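Local coordinates for attachment invasion locus protein (Yersinia pestis, PDB 3QRC), which probably promotes the invasion of eukaryotic cells by pathogenic bacteria, through a mechanism that is not known, at residues G10-R15 / V146-L151. Residues are numbered along the deposited sequence; the frame is centred on the assembly and turned at random.
Sequences GYAQSR and VGTWML
S14 and T148 face each other across the seam where the first and last strands close the eight-stranded antiparallel barrel of this outer membrane protein. Q13 with W149 and R15 with G147 are hydrogen-bonded pairs, joined by reciprocal backbone bonds, such as Q13 N to W149 O at 2.9 Å. The same holds for Y11 with L151, but there the Y11 N-H reaches L151 O less directly (140° at the hydrogen), from above the carbonyl plane. Between them, A12/M150 and S14/T148 form non-hydrogen-bonded pairs whose CA atoms approach to 4.3 and 4.2 Å, and A12 CA lies 3.2 Å from W149 O in a CA-H...O contact.

The side chains of these two pairs turn into the barrel interior. S14 CB lies 3.6 Å from T148 OG1 and also meets V146 CG1. Its OG, placed beside the backbone N by a chi1 of -62°, ends 2.7 Å from T148 OG1 in a hydrogen bond that either hydroxyl could donate; T51 OG1 of strand 42-57 gives S14 OG a second partner inside the barrel. T148 CG2, anti to its own N, rests against both S14 OG and Q13 O. Next along the seam, A12 CB packs on M150 CG, beyond which the extended methionine runs on inside the barrel, touching side chains of strands 21-37, 42-57 and 130-141.

Y11, Q13, R15, W149 and L151 project from the outer face. There W149 meets the ring of Y136, and the extended Q13 leads away, its OE1 hydrogen-bonded to N26 ND2 of strand 21-37. Beside R15, G147 N reaches R15 O at 3.0 Å, nearly straight at 175°.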
ATOM      1  N   GLY A  10      -0.675  -2.684  -9.010  1.00 29.84           N
ATOM      2  CA  GLY A  10      -1.599  -3.587  -8.367  1.00 35.52           C
ATOM      3  C   GLY A  10      -2.736  -2.881  -7.682  1.00 31.70           C
ATOM      4  O   GLY A  10      -2.686  -1.676  -7.478  1.00 25.99           O
ATOM      5  N   TYR A  11      -3.762  -3.666  -7.366  1.00 27.03           N
ATOM      6  CA  TYR A  11      -4.909  -3.156  -6.634  0.67 24.07           C
ATOM      7  C   TYR A  11      -4.570  -3.181  -5.143  0.96 25.07           C
ATOM      8  O   TYR A  11      -3.831  -4.043  -4.671  1.00 25.74           O
ATOM      9  CB  TYR A  11      -6.131  -4.022  -6.924  0.67 30.16           C
ATOM     10  CG  TYR A  11      -6.490  -4.084  -8.389  0.67 38.86           C
ATOM     11  CD1 TYR A  11      -7.558  -3.353  -8.891  0.67 47.97           C
ATOM     12  CD2 TYR A  11      -5.760  -4.871  -9.277  0.67 41.39           C
ATOM     13  CE1 TYR A  11      -7.898  -3.407 -10.232  0.67 40.57           C
ATOM     14  CE2 TYR A  11      -6.091  -4.925 -10.622  0.67 41.03           C
ATOM     15  CZ  TYR A  11      -7.160  -4.190 -11.090  0.67 48.31           C
ATOM     16  OH  TYR A  11      -7.502  -4.236 -12.423  0.67 62.44           O
ATOM     17  N   ALA A  12      -5.095  -2.200  -4.412  1.00 22.83           N
ATOM     18  CA  ALA A  12      -4.866  -2.136  -2.973  1.00 24.62           C
ATOM     19  C   ALA A  12      -6.194  -1.865  -2.276  1.00 22.41           C
ATOM     20  O   ALA A  12      -7.023  -1.126  -2.793  1.00 21.61           O
ATOM     21  CB  ALA A  12      -3.856  -1.035  -2.634  1.00 22.82           C
ATOM     22  N   GLN A  13      -6.407  -2.484  -1.121  1.00 22.96           N
ATOM     23  CA  GLN A  13      -7.637  -2.237  -0.366  1.00 22.43           C
ATOM     24  C   GLN A  13      -7.297  -2.203   1.112  1.00 18.21           C
ATOM     25  O   GLN A  13      -6.545  -3.048   1.586  1.00 23.04           O
ATOM     26  CB  GLN A  13      -8.679  -3.326  -0.639  1.00 27.49           C
ATOM     27  CG  GLN A  13      -9.987  -3.128   0.133  1.00 34.54           C
ATOM     28  CD  GLN A  13     -10.987  -4.246  -0.125  1.00 51.14           C
ATOM     29  OE1 GLN A  13     -11.475  -4.890   0.805  1.00 50.00           O
ATOM     30  NE2 GLN A  13     -11.296  -4.478  -1.389  1.00 38.21           N
ATOM     31  N   SER A  14      -7.862  -1.226   1.823  1.00 21.50           N
ATOM     32  CA  SER A  14      -7.601  -1.037   3.245  1.00 18.61           C
ATOM     33  C   SER A  14      -8.840  -1.350   4.084  1.00 22.74           C
ATOM     34  O   SER A  14      -9.965  -1.157   3.658  1.00 24.58           O
ATOM     35  CB  SER A  14      -7.162   0.409   3.533  1.00 19.52           C
ATOM     36  OG  SER A  14      -5.946   0.742   2.866  1.00 19.68           O
ATOM     37  N   ARG A  15      -8.603  -1.828   5.291  1.00 20.99           N
ATOM     38  CA  ARG A  15      -9.619  -1.985   6.307  1.00 24.64           C
ATOM     39  C   ARG A  15      -9.163  -1.019   7.384  1.00 22.22           C
ATOM     40  O   ARG A  15      -8.050  -1.138   7.919  1.00 23.62           O
ATOM     41  CB  ARG A  15      -9.584  -3.418   6.823  1.00 27.04           C
ATOM     42  CG  ARG A  15     -10.711  -3.813   7.751  1.00 36.50           C
ATOM     43  CD  ARG A  15     -10.763  -5.352   7.841  1.00 37.98           C
ATOM     44  NE  ARG A  15     -12.091  -5.823   8.231  1.00 49.75           N
ATOM     45  CZ  ARG A  15     -12.459  -6.070   9.484  1.00 56.08           C
ATOM     46  NH1 ARG A  15     -11.590  -5.911  10.474  1.00 59.50           N
ATOM     47  NH2 ARG A  15     -13.693  -6.478   9.746  1.00 47.55           N
ATOM     48  N   VAL A 146      -4.890   0.830  10.221  1.00 17.20           N
ATOM     49  CA  VAL A 146      -5.096   0.685   8.800  1.00 15.48           C
ATOM     50  C   VAL A 146      -4.356  -0.551   8.338  1.00 20.46           C
ATOM     51  O   VAL A 146      -3.134  -0.611   8.446  1.00 18.66           O
ATOM     52  CB  VAL A 146      -4.548   1.894   8.020  1.00 20.80           C
ATOM     53  CG1 VAL A 146      -4.848   1.753   6.526  1.00 18.38           C
ATOM     54  CG2 VAL A 146      -5.121   3.189   8.564  1.00 19.70           C
ATOM     55  N   GLY A 147      -5.095  -1.546   7.857  1.00 18.48           N
ATOM     56  CA  GLY A 147      -4.483  -2.751   7.310  1.00 18.80           C
ATOM     57  C   GLY A 147      -4.738  -2.774   5.821  1.00 25.25           C
ATOM     58  O   GLY A 147      -5.872  -2.642   5.408  1.00 21.90           O
ATOM     59  N   THR A 148      -3.700  -2.947   5.010  1.00 17.14           N
ATOM     60  CA  THR A 148      -3.863  -2.854   3.563  1.00 16.75           C
ATOM     61  C   THR A 148      -3.332  -4.094   2.868  1.00 25.42           C
ATOM     62  O   THR A 148      -2.195  -4.494   3.101  1.00 20.22           O
ATOM     63  CB  THR A 148      -3.154  -1.590   3.026  1.00 19.85           C
ATOM     64  OG1 THR A 148      -3.656  -0.436   3.722  1.00 19.94           O
ATOM     65  CG2 THR A 148      -3.393  -1.420   1.523  1.00 20.45           C
ATOM     66  N   TRP A 149      -4.162  -4.691   2.009  1.00 22.77           N
ATOM     67  CA  TRP A 149      -3.746  -5.804   1.158  1.00 23.66           C
ATOM     68  C   TRP A 149      -3.500  -5.287  -0.258  1.00 20.12           C
ATOM     69  O   TRP A 149      -4.202  -4.379  -0.740  1.00 23.31           O
ATOM     70  CB  TRP A 149      -4.832  -6.899   1.115  1.00 25.17           C
ATOM     71  CG  TRP A 149      -4.758  -7.867   2.246  1.00 43.30           C
ATOM     72  CD1 TRP A 149      -5.529  -7.870   3.374  1.00 59.30           C
ATOM     73  CD2 TRP A 149      -3.866  -8.984   2.367  1.00 48.49           C
ATOM     74  NE1 TRP A 149      -5.175  -8.921   4.187  1.00 60.32           N
ATOM     75  CE2 TRP A 149      -4.157  -9.620   3.593  1.00 57.80           C
ATOM     76  CE3 TRP A 149      -2.856  -9.511   1.555  1.00 57.89           C
ATOM     77  CZ2 TRP A 149      -3.469 -10.755   4.029  1.00 54.96           C
ATOM     78  CZ3 TRP A 149      -2.172 -10.640   1.989  1.00 54.66           C
ATOM     79  CH2 TRP A 149      -2.484 -11.248   3.215  1.00 51.68           C
ATOM     80  N   MET A 150      -2.495  -5.851  -0.920  1.00 22.29           N
ATOM     81  CA  MET A 150      -2.136  -5.408  -2.260  1.00 20.63           C
ATOM     82  C   MET A 150      -1.875  -6.640  -3.119  1.00 22.87           C
ATOM     83  O   MET A 150      -1.278  -7.608  -2.646  1.00 22.89           O
ATOM     84  CB  MET A 150      -0.860  -4.561  -2.207  1.00 24.72           C
ATOM     85  CG  MET A 150      -0.913  -3.454  -1.165  1.00 38.45           C
ATOM     86  SD  MET A 150       0.662  -2.623  -0.948  1.00 32.40           S
ATOM     87  CE  MET A 150       0.286  -1.689   0.541  1.00 33.80           C
ATOM     88  N   LEU A 151      -2.339  -6.586  -4.365  1.00 23.37           N
ATOM     89  CA  LEU A 151      -2.148  -7.675  -5.315  1.00 28.94           C
ATOM     90  C   LEU A 151      -1.881  -7.050  -6.670  1.00 22.20           C
ATOM     91  O   LEU A 151      -2.734  -6.359  -7.211  1.00 26.52           O
ATOM     92  CB  LEU A 151      -3.399  -8.568  -5.393  1.00 33.24           C
ATOM     93  CG  LEU A 151      -3.308  -9.738  -6.395  1.00 45.70           C
ATOM     94  CD1 LEU A 151      -2.121 -10.647  -6.086  1.00 35.61           C
ATOM     95  CD2 LEU A 151      -4.605 -10.551  -6.446  1.00 38.62           C
TER